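PDB 5CEF: aspartate-semialdehyde dehydrogenase from Cryptococcus neoformans var. neoformans JEC21, which catalyses the NADPH-dependent reductive dephosphorylation of 4-phospho-L-aspartate to L-aspartate semialdehyde, the second step in making methionine and threonine from aspartate. Local coordinates for residues Arg44-Gln49 with Val71-Pro76; Gly12-Thr17 with Pro79-Cys84; Val20-Ile25 with Val54-Pro59; Gln49-Val54 with Ala65-Val70. One frame throughout, in Å; residues are numbered along the deposited sequence.

Contact 1. Residues Arg44-Gln49 with Val71-Pro76; sequences RSAGQQ and VHECRP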
loop_
_atom_site.group_PDB
_atom_site.type_symbol
_atom_site.label_atom_id
_atom_site.label_comp_id
_atom_site.label_asym_id
_atom_site.label_seq_id
_atom_site.Cartn_x
_atom_site.Cartn_y
_atom_site.Cartn_z
ATOM N N ARG A 44 2.977 17.524 -33.407
ATOM C CA ARG A 44 3.441 18.594 -32.513
ATOM C C ARG A 44 4.930 18.463 -32.154
ATOM O O ARG A 44 5.611 19.467 -32.012
ATOM C CB ARG A 44 2.538 18.623 -31.269
ATOM C CG ARG A 44 2.889 19.466 -30.071
ATOM C CD ARG A 44 2.189 18.878 -28.854
ATOM N NE ARG A 44 1.790 19.864 -27.839
ATOM C CZ ARG A 44 0.820 20.781 -27.973
ATOM N NH1 ARG A 44 0.130 20.898 -29.103
ATOM N NH2 ARG A 44 0.540 21.612 -26.971
ATOM N N SER A 45 5.447 17.234 -32.017
ATOM C CA SER A 45 6.861 17.047 -31.639
ATOM C C SER A 45 7.793 16.994 -32.844
ATOM O O SER A 45 8.988 17.167 -32.692
ATOM C CB SER A 45 7.038 15.795 -30.772
ATOM O OG SER A 45 6.238 15.877 -29.600
ATOM N N ALA A 46 7.256 16.744 -34.034
ATOM C CA ALA A 46 8.095 16.509 -35.207
ATOM C C ALA A 46 9.078 17.629 -35.443
ATOM O O ALA A 46 8.751 18.780 -35.238
ATOM C CB ALA A 46 7.250 16.311 -36.445
ATOM N N GLY A 47 10.292 17.269 -35.836
ATOM C CA GLY A 47 11.349 18.233 -36.072
ATOM C C GLY A 47 12.178 18.584 -34.845
ATOM O O GLY A 47 13.237 19.191 -34.963
ATOM N N GLN A 48 11.725 18.224 -33.660
ATOM C CA GLN A 48 12.514 18.496 -32.471
ATOM C C GLN A 48 13.353 17.283 -32.092
ATOM O O GLN A 48 13.078 16.180 -32.507
ATOM C CB GLN A 48 11.603 18.879 -31.300
ATOM C CG GLN A 48 10.908 20.235 -31.447
ATOM C CD GLN A 48 9.945 20.530 -30.316
ATOM O OE1 GLN A 48 10.364 20.784 -29.177
ATOM N NE2 GLN A 48 8.654 20.454 -30.606
ATOM N N GLN A 49 14.365 17.511 -31.268
ATOM C CA GLN A 49 15.206 16.440 -30.775
ATOM C C GLN A 49 14.522 15.688 -29.670
ATOM O O GLN A 49 13.835 16.284 -28.832
ATOM C CB GLN A 49 16.556 16.976 -30.288
ATOM C CG GLN A 49 17.370 17.624 -31.397
ATOM C CD GLN A 49 18.797 17.930 -30.997
ATOM O OE1 GLN A 49 19.178 17.864 -29.816
ATOM N NE2 GLN A 49 19.606 18.279 -31.988
ATOM N N VAL A 71 12.855 13.468 -33.870
ATOM C CA VAL A 71 11.592 12.766 -34.085
ATOM C C VAL A 71 10.881 13.329 -35.299
ATOM O O VAL A 71 10.994 14.510 -35.617
ATOM C CB VAL A 71 10.672 12.739 -32.854
ATOM C CG1 VAL A 71 11.443 12.316 -31.611
ATOM C CG2 VAL A 71 9.990 14.070 -32.642
ATOM N N HIS A 72 10.142 12.472 -35.986
ATOM C CA HIS A 72 9.414 12.850 -37.204
ATOM C C HIS A 72 7.964 12.424 -37.096
ATOM O O HIS A 72 7.539 11.890 -36.075
ATOM C CB HIS A 72 10.037 12.188 -38.405
ATOM C CG HIS A 72 11.512 12.385 -38.476
ATOM N ND1 HIS A 72 12.087 13.599 -38.742
ATOM C CD2 HIS A 72 12.531 11.514 -38.304
ATOM C CE1 HIS A 72 13.396 13.465 -38.758
ATOM N NE2 HIS A 72 13.692 12.209 -38.488
ATOM N N GLU A 73 7.202 12.694 -38.142
ATOM C CA GLU A 73 5.834 12.244 -38.184
ATOM C C GLU A 73 5.806 10.730 -38.319
ATOM O O GLU A 73 6.744 10.158 -38.828
ATOM C CB GLU A 73 5.064 12.915 -39.337
ATOM C CG GLU A 73 4.677 14.360 -39.051
ATOM C CD GLU A 73 3.815 15.033 -40.091
ATOM O OE1 GLU A 73 3.565 14.429 -41.160
ATOM O OE2 GLU A 73 3.403 16.182 -39.795
ATOM N N CYS A 74 4.697 10.115 -37.889
ATOM C CA CYS A 74 4.506 8.679 -37.991
ATOM C C CYS A 74 3.942 8.324 -39.360
ATOM O O CYS A 74 2.780 7.943 -39.485
ATOM C CB CYS A 74 3.609 8.149 -36.872
ATOM S SG CYS A 74 4.271 8.228 -35.171
ATOM N N ARG A 75 4.748 8.484 -40.403
ATOM C CA ARG A 75 4.396 7.967 -41.750
ATOM C C ARG A 75 5.611 7.317 -42.404
ATOM O O ARG A 75 6.727 7.650 -42.093
ATOM C CB ARG A 75 3.803 9.059 -42.692
ATOM C CG ARG A 75 4.161 10.480 -42.312
ATOM C CD ARG A 75 3.980 11.512 -43.435
ATOM N NE ARG A 75 4.820 12.685 -43.126
ATOM C CZ ARG A 75 6.023 12.924 -43.642
ATOM N NH1 ARG A 75 6.555 12.135 -44.567
ATOM N NH2 ARG A 75 6.715 13.978 -43.223
ATOM N N PRO A 76 5.376 6.356 -43.302
ATOM C CA PRO A 76 6.444 5.553 -43.889
ATOM C C PRO A 76 7.405 6.342 -44.782
ATOM O O PRO A 76 8.532 5.895 -45.027
ATOM C CB PRO A 76 5.689 4.519 -44.716
ATOM C CG PRO A 76 4.334 5.113 -44.987
ATOM C CD PRO A 76 4.033 5.955 -43.778
#

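Contact 2. Residues Gly12-Thr17 with Pro79-Cys84; sequences GVLGAT and PGFAEC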
loop_
_atom_site.group_PDB
_atom_site.type_symbol
_atom_site.label_atom_id
_atom_site.label_comp_id
_atom_site.label_asym_id
_atom_site.label_seq_id
_atom_site.Cartn_x
_atom_site.Cartn_y
_atom_site.Cartn_z
ATOM N N GLY A 12 13.081 1.379 -36.810
ATOM C CA GLY A 12 12.214 2.481 -36.447
ATOM C C GLY A 12 11.435 2.214 -35.177
ATOM O O GLY A 12 11.181 1.059 -34.820
ATOM N N VAL A 13 11.085 3.290 -34.483
ATOM C CA VAL A 13 10.221 3.218 -33.319
ATOM C C VAL A 13 9.089 4.250 -33.456
ATOM O O VAL A 13 9.331 5.455 -33.497
ATOM C CB VAL A 13 10.994 3.484 -32.053
ATOM C CG1 VAL A 13 10.049 3.356 -30.860
ATOM C CG2 VAL A 13 12.122 2.512 -31.922
ATOM N N LEU A 14 7.858 3.756 -33.584
ATOM C CA LEU A 14 6.664 4.608 -33.589
ATOM C C LEU A 14 6.140 4.737 -32.177
ATOM O O LEU A 14 6.144 3.762 -31.423
ATOM C CB LEU A 14 5.591 4.014 -34.488
ATOM C CG LEU A 14 6.015 3.652 -35.901
ATOM C CD1 LEU A 14 4.907 2.999 -36.703
ATOM C CD2 LEU A 14 6.503 4.894 -36.603
ATOM N N GLY A 15 5.727 5.939 -31.805
ATOM C CA GLY A 15 5.254 6.217 -30.438
ATOM C C GLY A 15 6.427 6.361 -29.505
ATOM O O GLY A 15 6.392 5.894 -28.367
ATOM N N ALA A 16 7.462 7.034 -29.984
ATOM C CA ALA A 16 8.743 7.014 -29.339
ATOM C C ALA A 16 8.799 7.777 -28.071
ATOM O O ALA A 16 9.675 7.509 -27.238
ATOM C CB ALA A 16 9.800 7.559 -30.278
ATOM N N THR A 17 7.905 8.740 -27.899
ATOM C CA THR A 17 7.901 9.532 -26.661
ATOM C C THR A 17 7.051 8.876 -25.593
ATOM O O THR A 17 7.180 9.234 -24.428
ATOM C CB THR A 17 7.434 10.978 -26.895
ATOM O OG1 THR A 17 6.142 10.985 -27.505
ATOM C CG2 THR A 17 8.405 11.706 -27.811
ATOM N N PRO A 79 11.419 10.974 -42.728
ATOM C CA PRO A 79 12.861 10.707 -42.885
ATOM C C PRO A 79 13.351 9.476 -42.110
ATOM O O PRO A 79 13.122 9.385 -40.900
ATOM C CB PRO A 79 13.527 11.981 -42.342
ATOM C CG PRO A 79 12.490 13.035 -42.472
ATOM C CD PRO A 79 11.166 12.348 -42.273
ATOM N N GLY A 80 14.022 8.566 -42.823
ATOM C CA GLY A 80 14.657 7.413 -42.195
ATOM C C GLY A 80 13.849 6.124 -42.302
ATOM O O GLY A 80 14.418 5.020 -42.377
ATOM N N PHE A 81 12.528 6.265 -42.397
ATOM C CA PHE A 81 11.665 5.119 -42.265
ATOM C C PHE A 81 11.784 4.175 -43.427
ATOM O O PHE A 81 11.849 2.963 -43.218
ATOM C CB PHE A 81 10.210 5.540 -42.016
ATOM C CG PHE A 81 9.951 5.962 -40.588
ATOM C CD1 PHE A 81 10.105 5.064 -39.552
ATOM C CD2 PHE A 81 9.565 7.239 -40.286
ATOM C CE1 PHE A 81 9.882 5.434 -38.242
ATOM C CE2 PHE A 81 9.306 7.620 -38.974
ATOM C CZ PHE A 81 9.493 6.723 -37.946
ATOM N N ALA A 82 11.868 4.699 -44.646
ATOM C CA ALA A 82 11.981 3.822 -45.838
ATOM C C ALA A 82 13.198 2.880 -45.801
ATOM O O ALA A 82 13.202 1.869 -46.466
ATOM C CB ALA A 82 11.968 4.661 -47.123
ATOM N N GLU A 83 14.234 3.233 -45.052
ATOM C CA GLU A 83 15.452 2.403 -44.954
ATOM C C GLU A 83 15.423 1.435 -43.783
ATOM O O GLU A 83 16.353 0.640 -43.628
ATOM C CB GLU A 83 16.724 3.278 -44.791
ATOM C CG GLU A 83 17.043 4.170 -45.980
ATOM C CD GLU A 83 16.319 5.505 -45.893
ATOM O OE1 GLU A 83 16.657 6.306 -44.937
ATOM O OE2 GLU A 83 15.461 5.728 -46.799
ATOM N N CYS A 84 14.414 1.542 -42.916
ATOM C CA CYS A 84 14.330 0.644 -41.751
ATOM C C CYS A 84 13.980 -0.750 -42.189
ATOM O O CYS A 84 13.078 -0.946 -43.004
ATOM C CB CYS A 84 13.321 1.146 -40.742
ATOM S SG CYS A 84 13.853 2.651 -39.909
#

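Contact 3. Residues Val20-Ile25 with Val54-Pro59; sequences VGQRFI and VRWKLP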
loop_
_atom_site.group_PDB
_atom_site.type_symbol
_atom_site.label_atom_id
_atom_site.label_comp_id
_atom_site.label_asym_id
_atom_site.label_seq_id
_atom_site.Cartn_x
_atom_site.Cartn_y
_atom_site.Cartn_z
ATOM N N VAL A 20 6.083 2.845 -23.704
ATOM C CA VAL A 20 6.546 1.681 -24.446
ATOM C C VAL A 20 7.669 2.069 -25.406
ATOM O O VAL A 20 8.647 1.349 -25.532
ATOM C CB VAL A 20 5.389 0.999 -25.209
ATOM C CG1 VAL A 20 5.915 -0.007 -26.225
ATOM C CG2 VAL A 20 4.452 0.315 -24.225
ATOM N N GLY A 21 7.500 3.205 -26.080
ATOM C CA GLY A 21 8.506 3.739 -26.995
ATOM C C GLY A 21 9.840 3.987 -26.324
ATOM O O GLY A 21 10.894 3.654 -26.866
ATOM N N GLN A 22 9.776 4.518 -25.120
ATOM C CA GLN A 22 10.958 4.762 -24.320
ATOM C C GLN A 22 11.722 3.478 -24.016
ATOM O O GLN A 22 12.969 3.439 -24.064
ATOM C CB GLN A 22 10.573 5.446 -23.000
ATOM C CG GLN A 22 10.048 6.865 -23.181
ATOM C CD GLN A 22 9.749 7.543 -21.861
ATOM O OE1 GLN A 22 10.321 7.193 -20.827
ATOM N NE2 GLN A 22 8.832 8.501 -21.883
ATOM N N ARG A 23 10.971 2.428 -23.704
ATOM C CA ARG A 23 11.592 1.165 -23.395
ATOM C C ARG A 23 12.222 0.577 -24.664
ATOM O O ARG A 23 13.350 0.075 -24.619
ATOM C CB ARG A 23 10.593 0.202 -22.768
ATOM C CG ARG A 23 11.268 -1.044 -22.219
ATOM C CD ARG A 23 11.935 -0.832 -20.874
ATOM N NE ARG A 23 12.461 -2.114 -20.395
ATOM C CZ ARG A 23 13.743 -2.368 -20.110
ATOM N NH1 ARG A 23 14.683 -1.421 -20.208
ATOM N NH2 ARG A 23 14.098 -3.576 -19.698
ATOM N N PHE A 24 11.507 0.650 -25.776
ATOM C CA PHE A 24 12.073 0.223 -27.056
ATOM C C PHE A 24 13.425 0.912 -27.273
ATOM O O PHE A 24 14.415 0.276 -27.641
ATOM C CB PHE A 24 11.165 0.578 -28.235
ATOM C CG PHE A 24 10.166 -0.490 -28.610
ATOM C CD1 PHE A 24 10.571 -1.762 -28.955
ATOM C CD2 PHE A 24 8.809 -0.195 -28.659
ATOM C CE1 PHE A 24 9.659 -2.728 -29.341
ATOM C CE2 PHE A 24 7.894 -1.155 -29.028
ATOM C CZ PHE A 24 8.324 -2.418 -29.383
ATOM N N ILE A 25 13.455 2.211 -27.018
ATOM C CA ILE A 25 14.644 2.988 -27.234
ATOM C C ILE A 25 15.781 2.554 -26.299
ATOM O O ILE A 25 16.915 2.363 -26.736
ATOM C CB ILE A 25 14.321 4.485 -27.149
ATOM C CG1 ILE A 25 13.681 4.899 -28.454
ATOM C CG2 ILE A 25 15.571 5.322 -26.865
ATOM C CD1 ILE A 25 12.904 6.196 -28.375
ATOM N N VAL A 54 10.676 14.587 -24.985
ATOM C CA VAL A 54 10.225 13.452 -24.197
ATOM C C VAL A 54 10.146 13.779 -22.733
ATOM O O VAL A 54 11.005 14.470 -22.221
ATOM C CB VAL A 54 11.179 12.247 -24.371
ATOM C CG1 VAL A 54 12.528 12.497 -23.690
ATOM C CG2 VAL A 54 10.516 10.967 -23.861
ATOM N N ARG A 55 9.118 13.273 -22.063
ATOM C CA ARG A 55 9.073 13.280 -20.610
ATOM C C ARG A 55 9.589 11.896 -20.213
ATOM O O ARG A 55 8.802 10.986 -19.929
ATOM C CB ARG A 55 7.634 13.497 -20.074
ATOM C CG ARG A 55 6.948 14.801 -20.469
ATOM C CD ARG A 55 7.362 15.971 -19.576
ATOM N NE ARG A 55 7.274 17.269 -20.274
ATOM C CZ ARG A 55 8.266 17.880 -20.941
ATOM N NH1 ARG A 55 9.483 17.353 -21.031
ATOM N NH2 ARG A 55 8.037 19.043 -21.534
ATOM N N TRP A 56 10.903 11.753 -20.138
ATOM C CA TRP A 56 11.521 10.464 -19.851
ATOM C C TRP A 56 11.194 9.914 -18.462
ATOM O O TRP A 56 11.739 10.369 -17.460
ATOM C CB TRP A 56 13.037 10.586 -20.007
ATOM C CG TRP A 56 13.835 9.278 -19.962
ATOM C CD1 TRP A 56 14.581 8.797 -18.899
ATOM C CD2 TRP A 56 14.012 8.330 -21.030
ATOM N NE1 TRP A 56 15.214 7.619 -19.255
ATOM C CE2 TRP A 56 14.877 7.309 -20.549
ATOM C CE3 TRP A 56 13.536 8.250 -22.346
ATOM C CZ2 TRP A 56 15.253 6.230 -21.329
ATOM C CZ3 TRP A 56 13.915 7.174 -23.123
ATOM C CH2 TRP A 56 14.765 6.170 -22.612
ATOM N N LYS A 57 10.368 8.873 -18.417
ATOM C CA LYS A 57 9.897 8.285 -17.168
ATOM C C LYS A 57 10.615 6.987 -16.763
ATOM O O LYS A 57 10.051 6.176 -16.035
ATOM C CB LYS A 57 8.372 8.032 -17.246
ATOM C CG LYS A 57 7.472 9.263 -17.458
ATOM C CD LYS A 57 8.003 10.573 -16.853
ATOM C CE LYS A 57 8.407 10.496 -15.371
ATOM N NZ LYS A 57 7.629 11.390 -14.461
ATOM N N LEU A 58 11.864 6.794 -17.175
ATOM C CA LEU A 58 12.587 5.552 -16.840
ATOM C C LEU A 58 13.765 5.776 -15.872
ATOM O O LEU A 58 14.398 6.819 -15.936
ATOM C CB LEU A 58 13.078 4.870 -18.130
ATOM C CG LEU A 58 12.050 4.066 -18.948
ATOM C CD1 LEU A 58 12.628 3.656 -20.298
ATOM C CD2 LEU A 58 11.586 2.838 -18.205
ATOM N N PRO A 59 14.075 4.784 -15.000
ATOM C CA PRO A 59 15.115 4.911 -13.963
ATOM C C PRO A 59 16.424 5.432 -14.494
ATOM O O PRO A 59 16.993 6.365 -13.925
ATOM C CB PRO A 59 15.310 3.481 -13.454
ATOM C CG PRO A 59 14.017 2.812 -13.719
ATOM C CD PRO A 59 13.437 3.454 -14.953
#

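Contact 4. Residues Gln49-Val54 with Ala65-Val70; sequences QYARVV and AVRHMV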
loop_
_atom_site.group_PDB
_atom_site.type_symbol
_atom_site.label_atom_id
_atom_site.label_comp_id
_atom_site.label_asym_id
_atom_site.label_seq_id
_atom_site.Cartn_x
_atom_site.Cartn_y
_atom_site.Cartn_z
ATOM N N GLN A 49 14.365 17.511 -31.268
ATOM C CA GLN A 49 15.206 16.440 -30.775
ATOM C C GLN A 49 14.522 15.688 -29.670
ATOM O O GLN A 49 13.835 16.284 -28.832
ATOM C CB GLN A 49 16.556 16.976 -30.288
ATOM C CG GLN A 49 17.370 17.624 -31.397
ATOM C CD GLN A 49 18.797 17.930 -30.997
ATOM O OE1 GLN A 49 19.178 17.864 -29.816
ATOM N NE2 GLN A 49 19.606 18.279 -31.988
ATOM N N TYR A 50 14.741 14.374 -29.669
ATOM C CA TYR A 50 14.078 13.479 -28.726
ATOM C C TYR A 50 14.215 14.015 -27.300
ATOM O O TYR A 50 13.225 14.121 -26.556
ATOM C CB TYR A 50 14.647 12.037 -28.831
ATOM C CG TYR A 50 13.873 10.996 -28.030
ATOM C CD1 TYR A 50 12.653 10.538 -28.471
ATOM C CD2 TYR A 50 14.347 10.505 -26.808
ATOM C CE1 TYR A 50 11.920 9.609 -27.755
ATOM C CE2 TYR A 50 13.606 9.576 -26.072
ATOM C CZ TYR A 50 12.388 9.135 -26.560
ATOM O OH TYR A 50 11.624 8.223 -25.871
ATOM N N ALA A 51 15.443 14.346 -26.925
ATOM C CA ALA A 51 15.729 14.765 -25.554
ATOM C C ALA A 51 14.880 15.956 -25.095
ATOM O O ALA A 51 14.510 16.030 -23.927
ATOM C CB ALA A 51 17.219 15.067 -25.404
ATOM N N ARG A 52 14.541 16.849 -26.023
ATOM C CA ARG A 52 13.784 18.056 -25.677
ATOM C C ARG A 52 12.270 17.862 -25.635
ATOM O O ARG A 52 11.579 18.652 -24.998
ATOM C CB ARG A 52 14.136 19.237 -26.617
ATOM C CG ARG A 52 15.361 20.112 -26.263
ATOM C CD ARG A 52 16.010 20.556 -27.608
ATOM N NE ARG A 52 17.486 20.512 -27.679
ATOM C CZ ARG A 52 18.222 20.957 -28.712
ATOM N NH1 ARG A 52 17.651 21.490 -29.787
ATOM N NH2 ARG A 52 19.548 20.870 -28.658
ATOM N N VAL A 53 11.740 16.840 -26.291
ATOM C CA VAL A 53 10.288 16.630 -26.272
ATOM C C VAL A 53 9.821 15.541 -25.312
ATOM O O VAL A 53 8.688 15.573 -24.857
ATOM C CB VAL A 53 9.681 16.375 -27.669
ATOM C CG1 VAL A 53 9.654 17.666 -28.488
ATOM C CG2 VAL A 53 10.414 15.281 -28.419
ATOM N N VAL A 54 10.676 14.587 -24.985
ATOM C CA VAL A 54 10.225 13.452 -24.197
ATOM C C VAL A 54 10.146 13.779 -22.733
ATOM O O VAL A 54 11.005 14.470 -22.221
ATOM C CB VAL A 54 11.179 12.247 -24.371
ATOM C CG1 VAL A 54 12.528 12.497 -23.690
ATOM C CG2 VAL A 54 10.516 10.967 -23.861
ATOM N N ALA A 65 23.141 7.677 -27.942
ATOM C CA ALA A 65 22.795 7.470 -29.343
ATOM C C ALA A 65 21.566 8.251 -29.805
ATOM O O ALA A 65 21.517 8.674 -30.970
ATOM C CB ALA A 65 22.594 5.989 -29.622
ATOM N N VAL A 66 20.625 8.493 -28.894
ATOM C CA VAL A 66 19.363 9.130 -29.255
ATOM C C VAL A 66 19.159 10.549 -28.770
ATOM O O VAL A 66 18.230 11.211 -29.242
ATOM C CB VAL A 66 18.135 8.313 -28.791
ATOM C CG1 VAL A 66 18.238 6.911 -29.326
ATOM C CG2 VAL A 66 17.993 8.295 -27.275
ATOM N N ARG A 67 19.967 11.023 -27.835
ATOM C CA ARG A 67 19.748 12.359 -27.249
ATOM C C ARG A 67 19.441 13.391 -28.350
ATOM O O ARG A 67 18.424 14.134 -28.273
ATOM C CB ARG A 67 20.978 12.771 -26.407
ATOM C CG ARG A 67 20.898 14.147 -25.775
ATOM C CD ARG A 67 20.543 14.106 -24.303
ATOM N NE ARG A 67 21.612 13.580 -23.468
ATOM C CZ ARG A 67 21.445 13.166 -22.215
ATOM N NH1 ARG A 67 20.240 13.177 -21.645
ATOM N NH2 ARG A 67 22.488 12.718 -21.523
ATOM N N HIS A 68 20.273 13.373 -29.389
ATOM C CA HIS A 68 20.211 14.359 -30.455
ATOM C C HIS A 68 19.554 13.854 -31.757
ATOM O O HIS A 68 19.566 14.547 -32.770
ATOM C CB HIS A 68 21.636 14.886 -30.721
ATOM C CG HIS A 68 22.268 15.549 -29.529
ATOM N ND1 HIS A 68 21.630 16.533 -28.795
ATOM C CD2 HIS A 68 23.479 15.376 -28.954
ATOM C CE1 HIS A 68 22.420 16.931 -27.814
ATOM N NE2 HIS A 68 23.546 16.244 -27.888
ATOM N N MET A 69 18.912 12.688 -31.713
ATOM C CA MET A 69 18.082 12.223 -32.838
ATOM C C MET A 69 16.801 13.040 -32.918
ATOM O O MET A 69 16.215 13.459 -31.892
ATOM C CB MET A 69 17.668 10.755 -32.697
ATOM C CG MET A 69 18.717 9.749 -33.122
ATOM S SD MET A 69 18.132 8.053 -33.033
ATOM C CE MET A 69 17.368 7.883 -34.628
ATOM N N VAL A 70 16.342 13.235 -34.134
ATOM C CA VAL A 70 15.171 14.034 -34.317
ATOM C C VAL A 70 13.957 13.146 -34.547
ATOM O O VAL A 70 13.982 12.283 -35.427
ATOM C CB VAL A 70 15.390 14.962 -35.513
ATOM C CG1 VAL A 70 14.110 15.664 -35.945
ATOM C CG2 VAL A 70 16.509 15.966 -35.204
#

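Contact 1. Residues Arg44-Gln49 with Val71-Pro76
Val71 turns its CG1 opposite its own carbonyl carbon (chi1 -48°), which leaves CG2 between the backbone N and the carbonyl carbon, directed at Ser45. That methyl, Val71 CG2, comes to 3.3 Å from Ser45 O and 3.9 Å from Ser45 CB. The partner is a type II beta turn, Ser45 to Gln48, in the loop after strand 34-40, lying against the short edge strand 71-72 of the parallel sheet of the Rossmann fold. Two backbone bonds fasten it, both made by Val71, one as acceptor and one as donor: Val71 O accepts from Gly47 N, and Val71 N donates to Gln48 O at 3.0 Å. The turn itself is closed by Gln48 N to Ser45 O. Its loop includes Ser42 and Ser45, which by similarity probably bind NADP(+), so the turn lies beside the likely cofactor site. Farther along, Ala46 CB rests 4.1 Å from Glu73 CG. The carboxylate beyond is engaged by its own segment, since Arg75 NE bonds Glu73 OE1 at 2.9 Å, on the anti side of that oxygen and 23° out of the carboxylate plane.

Contact 2. Residues Gly12-Thr17 with Pro79-Cys84
The flat group that meets the strand is the ring of Phe81. Val13 N sits at its edge, near the ring plane and 4.5 Å from Phe81 CE1, while Leu14 CD2 and Gly12 CA approach at a slant. Phe103 of helix 93-105 also meets this ring, in an edge-to-face arrangement. Leu14 CD2 touches Phe81 CZ at 3.8 Å and is as near to Phe81 CE1, so a single methyl straddles one bond at the far end of the ring, and the two side chains cross obliquely. With no side chain at Gly12, the ring can come in against the main chain, Phe81 CE1 4.2 Å from Gly12 CA. Strand 9-14 is the first strand of the Rossmann fold, and it runs into a glycine-rich turn leading into helix 19-29; Gly15, Gly18 and Gly21 fit the GxxGxxG dinucleotide-binding fingerprint, and Thr17 to Val20 probably bind NADP(+), as in relatives. Across the contact, residues 81-83 make a short 3-10 turn, closed by Cys84 N to Phe81 O at 2.9 Å, and this keeps Phe81 and Cys84 close enough for both to lean on Gly12. The Cys84 CB bond heads toward the strand, and with SG anti to the carbonyl carbon (chi1 -69°) the sulfur, Cys84 SG, lies 3.4 Å from Gly12 N and 3.8 Å from Gly12 CA. Every residue that touches is buried: strand 34-40 adds Ala38 against both Phe81 and Cys84, and Leu14 reaches on to Ile99 and Leu91.

Contact 3. Residues Val20-Ile25 with Val54-Pro59
Gln22 and Trp56 run past each other in opposite directions, the amide nearly parallel to the indole, 13° between the planes, with Gln22 OE1 over the rim of one face. Gln22 belongs to helix 19-29, the helix that follows the glycine-rich turn of the Rossmann fold, and it reaches out to the irregular chain 54-59 between helices 50-53 and 64-67. Its chain is extended beyond CG, which carries the amide clear of the helix and alongside that backbone. Gln22 OE1 hangs 3.6 Å above the Trp56 ring plane, and the aliphatic part follows the six-membered ring, with Gln22 CG 3.8 Å from Trp56 CE3. The amide then spans Trp56 in the sequence: Lys57 N donates to Gln22 OE1 at 2.9 Å, in the carbonyl plane and on a lone pair, whereas Gln22 NE2 reaches Arg55 O at 3.2 Å from well above that carbonyl's plane. NE2 has another acceptor in Thr17 O, a residue of the probable NADP(+) site, so both ends of the buried amide have partners, which supports the modelled flip. Trp56 has its CG opposite the backbone N (chi1 -171°), which swings the indole back toward the helix; its own NE1 bonds Ser60 O, and Ile62 and Tyr50 also pack on it. Val54 CG2 abuts the amide at 3.6 Å from Gln22 NE2. On the helix side, Trp56 CH2 comes to 3.6 Å from Gln22 O, and Leu58 CD1 closes against Gln22 CB at 3.8 Å.

Contact 4. Residues Gln49-Val54 with Ala65-Val70
Gln49, at the N-cap position of helix 50-53, throws its extended side chain across His68, the amide and imidazole planes 60° apart. With CG set opposite the carbonyl carbon (chi1 -63°), Gln49 OE1 arrives at the edge of the imidazole and takes a bond from His68 ND1 at 3.0 Å. That oxygen lies close to the plane of the imidazole, while His68 ND1 stands above the plane of the Gln49 amide. The same OE1 sits over one face of the Arg52 guanidinium, near its rim. Next comes the start of the helix, whose leading N-H groups are met by carbonyls of 65-70: Tyr50 N bonds Met69 O at 2.8 Å, and Ala51 N bonds Arg67 O at 3.3 Å. Arg67, folded at chi2 and chi3, lays its CD 3.6 Å from Ala51 CB. Tyr50 has its CG anti to the backbone N (chi1 -171°), which sends the ring inward past Val66, Tyr50 CD2 to Val66 CG2 4.3 Å, and its hydroxyl bonds Ala16 O in the glycine-rich turn. A lone beta bridge joins Gln49 to Val70. The pair sits against helix 19-29 and strand 34-40: Tyr50 and Val66 both pack on Ile25 of the helix, while Tyr50 and Met69 lean on Leu39 of the strand and Val66 on its Leu36.

All four contacts lie in the NAD-binding domain, but at different depths. Contact 2 is wholly buried and almost purely apolar, whereas contact 1, at the surface, depends on main-chain bonds. Contacts 3 and 4 are partly buried and mix packing with side-chain amide bonds, made by Gln22 in one and Gln49 in the other. Contacts 1 and 4 share Gln49, and contacts 3 and 4 share Val54, so the chain from 44 to 59 serves three contacts in turn. Tyr50 of contact 4 reaches both contact 2 and contact 3. Contacts 1 and 2 meet where the Phe81 ring packs against the carbonyl oxygens of Glu73 and Arg75.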